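Local coordinates for protein putative alpha-galactosidase (Bacteroides fragilis, PDB 4NZJ) that probably hydrolyses terminal, non-reducing alpha-D-galactose residues from alpha-D-galactosides such as galactose oligosaccharides, galactomannans and galactolipids, at residues N16-I21 with L97-M102; P25-I30 with N246-Y251; F29-P34 with G59-V64. All coordinates share one frame; numbering follows the deposited sequence.

How the contacts relate
From the N terminus, the chain first supplies one half of contact 1 (16-21), then the first segments of contacts 2 and 3, which overlap at Phe29 and Ile30. Contact 3 closes first, when 59-64 pairs with 29-34 within the Ig-like domain. Contact 1 closes next, as 97-102, on the way into the barrel, packs against 16-21, so contact 3 is enclosed by it. Contact 2 closes last, with 246-251 of the catalytic barrel, and crosses contact 1. Contacts 1 and 2 thus fix the Ig-like domain to the barrel at two places, and Ile21 packing on Phe29 joins the two strands they start from.

Contact 1: residues N16-I21 with L97-M102; sequences NSPHII and LLTPPM
Pro18, which follows a cis peptide bond, lays the CB corner of its ring against Thr99: CB is 3.6 Å from Thr99 OG1 and 4.0 Å from Thr99 CG2, so the hydroxyl and methyl branches share one neighbour. Ile20, on strand 20-23, carries most of the apolar contact. Its CG1 extends anti to the backbone N (chi1 -171°), which places CG2 in the crowded position between N and the carbonyl carbon and directs that methyl at the linker. CG2 reaches Thr99 CG2 at 3.7 Å, the two side chains running antiparallel alongside one another. The longer branch meets Leu98 nearly perpendicularly, Ile20 CG1 lying 3.9 Å from Leu98 CD1. Ile21, whose CB points away, offers backbone: its carbonyl carbon lies 3.8 Å from the same Leu98 CD1, a methyl thus lodged against two consecutive residues of the strand. The polar link is indirect. One water donates to Ile20 O and to Thr99 OG1, at 2.8 Å in each case, bridging the strand edge to the linker. Thr99 OG1 also bonds to Gln385 OE1, and Gln385 NE2 in turn bonds to Pro100 O, so one glutamine holds both the threonine hydroxyl and the next residue's carbonyl. Segment 97-102 is the last part of the connection from strand 82-92 of the Ig-like domain and runs into strand 102-105 of the TIM barrel. Chemically, then, the domain junction is mostly aliphatic packing with no direct hydrogen bond between the two segments, its polar atoms being joined through a water, and through a hydroxyl that is gripped from the barrel side as well.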
# COMPACT_ATOMS: atom_id res chain seq x y z
N ASN A 16 -14.89 1.70 -5.34
CA ASN A 16 -14.06 0.90 -4.46
C ASN A 16 -13.33 1.73 -3.40
O ASN A 16 -13.36 2.96 -3.44
CB ASN A 16 -13.06 0.08 -5.29
CG ASN A 16 -13.75 -0.86 -6.27
OD1 ASN A 16 -14.69 -1.56 -5.91
ND2 ASN A 16 -13.29 -0.87 -7.52
N SER A 17 -12.70 1.02 -2.46
CA SER A 17 -11.87 1.63 -1.42
C SER A 17 -10.64 2.31 -2.04
O SER A 17 -10.21 1.93 -3.13
CB SER A 17 -11.43 0.56 -0.42
OG SER A 17 -12.55 -0.04 0.21
N PRO A 18 -10.05 3.30 -1.33
CA PRO A 18 -10.37 3.78 0.02
C PRO A 18 -11.58 4.69 0.07
O PRO A 18 -11.88 5.37 -0.90
CB PRO A 18 -9.13 4.59 0.41
CG PRO A 18 -8.57 5.06 -0.89
CD PRO A 18 -8.87 3.98 -1.89
N HIS A 19 -12.26 4.70 1.22
CA HIS A 19 -13.40 5.59 1.45
C HIS A 19 -13.07 6.74 2.41
O HIS A 19 -13.96 7.43 2.91
CB HIS A 19 -14.58 4.78 2.00
CG HIS A 19 -14.97 3.62 1.13
ND1 HIS A 19 -15.48 3.77 -0.14
CD2 HIS A 19 -14.93 2.28 1.35
CE1 HIS A 19 -15.73 2.59 -0.66
NE2 HIS A 19 -15.40 1.66 0.22
N ILE A 20 -11.77 6.93 2.67
CA ILE A 20 -11.29 8.06 3.46
C ILE A 20 -9.93 8.45 2.90
O ILE A 20 -9.17 7.58 2.48
CB ILE A 20 -11.20 7.74 4.97
CG1 ILE A 20 -10.91 9.01 5.77
CG2 ILE A 20 -10.14 6.67 5.25
CD1 ILE A 20 -10.97 8.81 7.26
N ILE A 21 -9.66 9.75 2.87
CA ILE A 21 -8.40 10.26 2.31
C ILE A 21 -7.98 11.51 3.08
O ILE A 21 -8.80 12.39 3.35
CB ILE A 21 -8.54 10.55 0.79
CG1 ILE A 21 -7.20 10.95 0.17
CG2 ILE A 21 -9.58 11.63 0.53
CD1 ILE A 21 -6.26 9.79 -0.07
N LEU A 97 -2.10 9.18 4.55
CA LEU A 97 -2.28 7.71 4.55
C LEU A 97 -3.19 7.22 5.67
O LEU A 97 -2.80 6.41 6.52
CB LEU A 97 -0.93 7.00 4.62
CG LEU A 97 0.05 7.25 3.47
CD1 LEU A 97 1.25 6.32 3.59
CD2 LEU A 97 -0.64 7.12 2.11
N LEU A 98 -4.43 7.70 5.64
CA LEU A 98 -5.46 7.28 6.58
C LEU A 98 -5.85 5.81 6.33
O LEU A 98 -6.42 5.17 7.20
CB LEU A 98 -6.67 8.21 6.52
CG LEU A 98 -6.38 9.60 7.09
CD1 LEU A 98 -7.49 10.58 6.78
CD2 LEU A 98 -6.15 9.52 8.60
N THR A 99 -5.51 5.32 5.14
CA THR A 99 -5.48 3.89 4.82
C THR A 99 -4.09 3.54 4.29
O THR A 99 -3.34 4.44 3.89
CB THR A 99 -6.52 3.52 3.74
OG1 THR A 99 -6.21 4.19 2.51
CG2 THR A 99 -7.92 3.91 4.19
N PRO A 100 -3.72 2.25 4.29
CA PRO A 100 -2.37 1.92 3.81
C PRO A 100 -2.15 2.32 2.35
O PRO A 100 -3.10 2.27 1.55
CB PRO A 100 -2.30 0.40 3.97
CG PRO A 100 -3.28 0.10 5.05
CD PRO A 100 -4.40 1.08 4.88
N PRO A 101 -0.92 2.70 2.00
CA PRO A 101 -0.65 3.07 0.61
C PRO A 101 -0.65 1.85 -0.31
O PRO A 101 -0.20 0.78 0.08
CB PRO A 101 0.74 3.70 0.67
CG PRO A 101 1.39 3.05 1.84
CD PRO A 101 0.30 2.72 2.82
N MSE A 102 -1.15 2.03 -1.53
CA MSE A 102 -1.17 0.99 -2.53
C MSE A 102 -0.50 1.51 -3.77
O MSE A 102 -0.69 2.67 -4.15
CB MSE A 102 -2.61 0.62 -2.87
CG MSE A 102 -3.41 0.16 -1.65
SE MSE A 102 -5.27 -0.21 -2.14
CE MSE A 102 -4.94 -1.46 -3.62
O HOH W 1 -6.51 6.92 2.02

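Contact 2: residues P25-I30 with N246-Y251; sequences PSTPFI and NRSIVY
The backbones approach most closely at Thr27 and Arg247, whose CA atoms lie 4.9 Å apart, yet they are joined through a water rather than directly: that water donates to Pro28 O and accepts from Ser248 N at 2.9 Å. Beside it, Ser248 OG donates to Thr27 OG1 at 2.7 Å. Both hydroxyls are also tied to Tyr24, since Ser248 OG bonds to Tyr24 N and Thr27 OG1 to Tyr24 O, so the pair forms a short relay that starts and ends on one residue's backbone. With Thr27 OG1 turned to this relay (chi1 69°), CG2 is directed at the Asn246 carbonyl and rests 3.5 Å from Asn246 O. The same carbonyl meets Pro28 CD at 3.4 Å. Arg247 starts away from the partner segment, but a bend at chi3 (76°) brings its end back to lie crosswise to Pro28, with NH1 3.6 Å from Pro28 CG. The guanidinium is anchored on the barrel side by a salt bridge from NH2 to Asp215 and by the hydrogen bond of NE to Val214 O, which together limit its rotation. The bridging water sits over one face of the guanidinium, near its margin. This near-surface joint sets the N-terminal part of strand 28-36 and the residues leading into it, in the Ig-like domain, against the loop between helix 228-243 and barrel strand 250-254, with His175 of helix 166-176 touching both Ile30 and Arg247.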
# COMPACT_ATOMS: atom_id res chain seq x y z
N PRO A 25 -3.58 20.91 4.60
CA PRO A 25 -4.17 22.13 4.06
C PRO A 25 -3.19 22.90 3.17
O PRO A 25 -1.98 22.84 3.40
CB PRO A 25 -4.53 22.94 5.31
CG PRO A 25 -3.67 22.40 6.39
CD PRO A 25 -3.46 20.96 6.07
N SER A 26 -3.71 23.59 2.16
CA SER A 26 -2.89 24.42 1.28
C SER A 26 -1.80 23.65 0.52
O SER A 26 -0.74 24.21 0.21
CB SER A 26 -2.28 25.59 2.07
OG SER A 26 -3.31 26.36 2.65
N THR A 27 -2.08 22.38 0.22
CA THR A 27 -1.23 21.59 -0.66
C THR A 27 -2.10 20.99 -1.76
O THR A 27 -3.31 20.85 -1.59
CB THR A 27 -0.51 20.46 0.08
OG1 THR A 27 -1.45 19.47 0.50
CG2 THR A 27 0.26 21.01 1.28
N PRO A 28 -1.49 20.65 -2.91
CA PRO A 28 -2.28 20.04 -3.97
C PRO A 28 -2.93 18.73 -3.55
O PRO A 28 -2.33 17.93 -2.82
CB PRO A 28 -1.26 19.81 -5.08
CG PRO A 28 -0.24 20.89 -4.86
CD PRO A 28 -0.13 20.98 -3.37
N PHE A 29 -4.16 18.54 -4.01
CA PHE A 29 -4.97 17.38 -3.71
C PHE A 29 -5.32 16.70 -5.03
O PHE A 29 -5.78 17.37 -5.96
CB PHE A 29 -6.26 17.83 -3.00
CG PHE A 29 -7.19 16.71 -2.62
CD1 PHE A 29 -8.00 16.11 -3.57
CD2 PHE A 29 -7.28 16.30 -1.30
CE1 PHE A 29 -8.87 15.09 -3.22
CE2 PHE A 29 -8.15 15.28 -0.94
CZ PHE A 29 -8.94 14.68 -1.90
N ILE A 30 -5.08 15.40 -5.12
CA ILE A 30 -5.51 14.60 -6.28
C ILE A 30 -6.03 13.25 -5.82
O ILE A 30 -5.38 12.56 -5.06
CB ILE A 30 -4.36 14.38 -7.29
CG1 ILE A 30 -3.89 15.73 -7.85
CG2 ILE A 30 -4.84 13.48 -8.43
CD1 ILE A 30 -2.87 15.64 -8.96
N ASN A 246 5.59 22.83 0.21
CA ASN A 246 4.17 23.11 -0.07
C ASN A 246 3.40 21.91 -0.64
O ASN A 246 2.38 22.08 -1.31
CB ASN A 246 4.05 24.33 -1.00
CG ASN A 246 4.69 24.11 -2.37
OD1 ASN A 246 5.24 23.05 -2.66
ND2 ASN A 246 4.61 25.13 -3.21
N ARG A 247 3.86 20.70 -0.35
CA ARG A 247 3.16 19.48 -0.78
C ARG A 247 2.89 18.55 0.40
O ARG A 247 3.58 18.61 1.42
CB ARG A 247 3.97 18.71 -1.83
CG ARG A 247 4.11 19.40 -3.17
CD ARG A 247 4.65 18.44 -4.21
NE ARG A 247 3.65 17.49 -4.71
CZ ARG A 247 2.68 17.79 -5.57
NH1 ARG A 247 2.54 19.02 -6.04
NH2 ARG A 247 1.83 16.84 -5.96
N SER A 248 1.90 17.69 0.23
CA SER A 248 1.68 16.58 1.14
C SER A 248 2.54 15.41 0.68
O SER A 248 2.13 14.64 -0.19
CB SER A 248 0.21 16.16 1.15
OG SER A 248 -0.60 17.16 1.72
N ILE A 249 3.73 15.28 1.26
CA ILE A 249 4.66 14.22 0.87
C ILE A 249 4.67 13.10 1.91
O ILE A 249 5.05 13.30 3.07
CB ILE A 249 6.08 14.75 0.63
CG1 ILE A 249 6.05 15.89 -0.39
CG2 ILE A 249 6.99 13.63 0.15
CD1 ILE A 249 7.40 16.49 -0.74
N VAL A 250 4.25 11.92 1.48
CA VAL A 250 4.30 10.73 2.31
C VAL A 250 5.76 10.38 2.59
O VAL A 250 6.60 10.43 1.69
CB VAL A 250 3.59 9.54 1.63
CG1 VAL A 250 3.88 8.23 2.34
CG2 VAL A 250 2.09 9.82 1.56
N TYR A 251 6.04 9.99 3.82
CA TYR A 251 7.40 9.75 4.29
C TYR A 251 7.54 8.27 4.67
O TYR A 251 6.98 7.83 5.68
CB TYR A 251 7.68 10.66 5.47
CG TYR A 251 9.11 10.75 5.94
CD1 TYR A 251 10.19 10.41 5.12
CD2 TYR A 251 9.39 11.25 7.21
CE1 TYR A 251 11.50 10.52 5.58
CE2 TYR A 251 10.68 11.38 7.67
CZ TYR A 251 11.73 11.02 6.85
OH TYR A 251 13.02 11.15 7.32
O HOH W 2 0.38 17.83 -2.23

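Contact 3: residues F29-P34 with G59-V64; sequences FIFYIP and GIISGV
The Phe29 side chain is extended, with CG anti to the backbone N (chi1 180°), and in Ile61 it is the CG2 methyl that takes this same position. The two groups therefore project in parallel from the same face, Phe29 CE1 3.7 Å from Ile61 CG2. Ile61 sends its CD1 to the edge of the Phe31 ring, 4.2 Å from CD2, and also meets Ile33 CD1. On the other face of the sheet, Ile30 and Ile60 bring their CG2 methyls to 4.0 Å, while Ile60 CG1 comes in at the edge of the Tyr32 ring. Between these faces runs a regular antiparallel pairing, with the strand axes at 177°. Phe31 and Ile61 exchange two bonds: Phe31 N to Ile61 O and Ile61 N to Phe31 O, both 2.8 Å. Phe29 and Gly63 form a second hydrogen-bonded pair, and Ile33 N reaches Gly59 O at 2.9 Å, beyond the last bridge. Strand 28-36 is flanked by 14-15 and 60-64, and 60-64 in turn by 52-55. The Phe29, Phe31 and Ile61 face packs on Leu88 and Ile90 of strand 82-92, filling the core between the two sheets of the Ig-like sandwich. From the other face Tyr32 bonds through OH to Asp133 and makes a cation-pi contact with Arg132, both in the loop between helix 116-128 and barrel strand 138-140.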
# COMPACT_ATOMS: atom_id res chain seq x y z
N PHE A 29 -4.16 18.54 -4.01
CA PHE A 29 -4.97 17.38 -3.71
C PHE A 29 -5.32 16.70 -5.03
O PHE A 29 -5.78 17.37 -5.96
CB PHE A 29 -6.26 17.83 -3.00
CG PHE A 29 -7.19 16.71 -2.62
CD1 PHE A 29 -8.00 16.11 -3.57
CD2 PHE A 29 -7.28 16.30 -1.30
CE1 PHE A 29 -8.87 15.09 -3.22
CE2 PHE A 29 -8.15 15.28 -0.94
CZ PHE A 29 -8.94 14.68 -1.90
N ILE A 30 -5.08 15.40 -5.12
CA ILE A 30 -5.51 14.60 -6.28
C ILE A 30 -6.03 13.25 -5.82
O ILE A 30 -5.38 12.56 -5.06
CB ILE A 30 -4.36 14.38 -7.29
CG1 ILE A 30 -3.89 15.73 -7.85
CG2 ILE A 30 -4.84 13.48 -8.43
CD1 ILE A 30 -2.87 15.64 -8.96
N PHE A 31 -7.23 12.90 -6.27
CA PHE A 31 -7.79 11.59 -5.98
C PHE A 31 -8.61 11.08 -7.15
O PHE A 31 -9.64 11.66 -7.50
CB PHE A 31 -8.68 11.64 -4.73
CG PHE A 31 -9.22 10.29 -4.33
CD1 PHE A 31 -8.37 9.32 -3.83
CD2 PHE A 31 -10.58 10.01 -4.46
CE1 PHE A 31 -8.87 8.08 -3.46
CE2 PHE A 31 -11.08 8.77 -4.09
CZ PHE A 31 -10.22 7.80 -3.59
N TYR A 32 -8.14 10.00 -7.76
CA TYR A 32 -8.94 9.28 -8.74
C TYR A 32 -9.87 8.35 -7.98
O TYR A 32 -9.44 7.62 -7.10
CB TYR A 32 -8.05 8.48 -9.70
CG TYR A 32 -8.83 7.54 -10.60
CD1 TYR A 32 -9.50 8.02 -11.72
CD2 TYR A 32 -8.91 6.18 -10.31
CE1 TYR A 32 -10.23 7.16 -12.54
CE2 TYR A 32 -9.62 5.33 -11.13
CZ TYR A 32 -10.28 5.82 -12.24
OH TYR A 32 -11.01 4.99 -13.06
N ILE A 33 -11.15 8.39 -8.35
CA ILE A 33 -12.15 7.56 -7.69
C ILE A 33 -12.08 6.15 -8.26
O ILE A 33 -12.51 5.92 -9.39
CB ILE A 33 -13.57 8.13 -7.88
CG1 ILE A 33 -13.65 9.57 -7.34
CG2 ILE A 33 -14.60 7.23 -7.21
CD1 ILE A 33 -14.83 10.35 -7.87
N PRO A 34 -11.52 5.19 -7.49
CA PRO A 34 -11.34 3.86 -8.07
C PRO A 34 -12.69 3.19 -8.27
O PRO A 34 -13.45 3.03 -7.32
CB PRO A 34 -10.50 3.11 -7.01
CG PRO A 34 -10.05 4.16 -6.04
CD PRO A 34 -11.13 5.19 -6.07
N GLY A 59 -12.97 11.00 -13.63
CA GLY A 59 -13.11 10.50 -12.27
C GLY A 59 -12.09 11.05 -11.28
O GLY A 59 -11.94 10.51 -10.19
N ILE A 60 -11.41 12.14 -11.65
CA ILE A 60 -10.37 12.71 -10.79
C ILE A 60 -10.87 13.95 -10.04
O ILE A 60 -11.37 14.89 -10.65
CB ILE A 60 -9.12 13.08 -11.60
CG1 ILE A 60 -8.52 11.83 -12.25
CG2 ILE A 60 -8.09 13.77 -10.70
CD1 ILE A 60 -7.42 12.11 -13.25
N ILE A 61 -10.74 13.90 -8.72
CA ILE A 61 -10.97 15.06 -7.86
C ILE A 61 -9.64 15.76 -7.69
O ILE A 61 -8.65 15.14 -7.30
CB ILE A 61 -11.47 14.63 -6.47
CG1 ILE A 61 -12.79 13.87 -6.57
CG2 ILE A 61 -11.60 15.85 -5.55
CD1 ILE A 61 -13.22 13.22 -5.27
N SER A 62 -9.60 17.07 -7.95
CA SER A 62 -8.35 17.81 -7.80
C SER A 62 -8.59 19.23 -7.30
O SER A 62 -9.69 19.77 -7.43
CB SER A 62 -7.58 17.86 -9.12
OG SER A 62 -8.28 18.60 -10.09
N GLY A 63 -7.54 19.82 -6.73
CA GLY A 63 -7.59 21.19 -6.26
C GLY A 63 -6.73 21.39 -5.03
O GLY A 63 -5.73 20.68 -4.84
N VAL A 64 -7.12 22.35 -4.20
CA VAL A 64 -6.44 22.65 -2.94
C VAL A 64 -7.48 23.02 -1.89
O VAL A 64 -8.36 23.84 -2.15
CB VAL A 64 -5.47 23.84 -3.10
CG1 VAL A 64 -4.84 24.21 -1.76
CG2 VAL A 64 -4.38 23.52 -4.12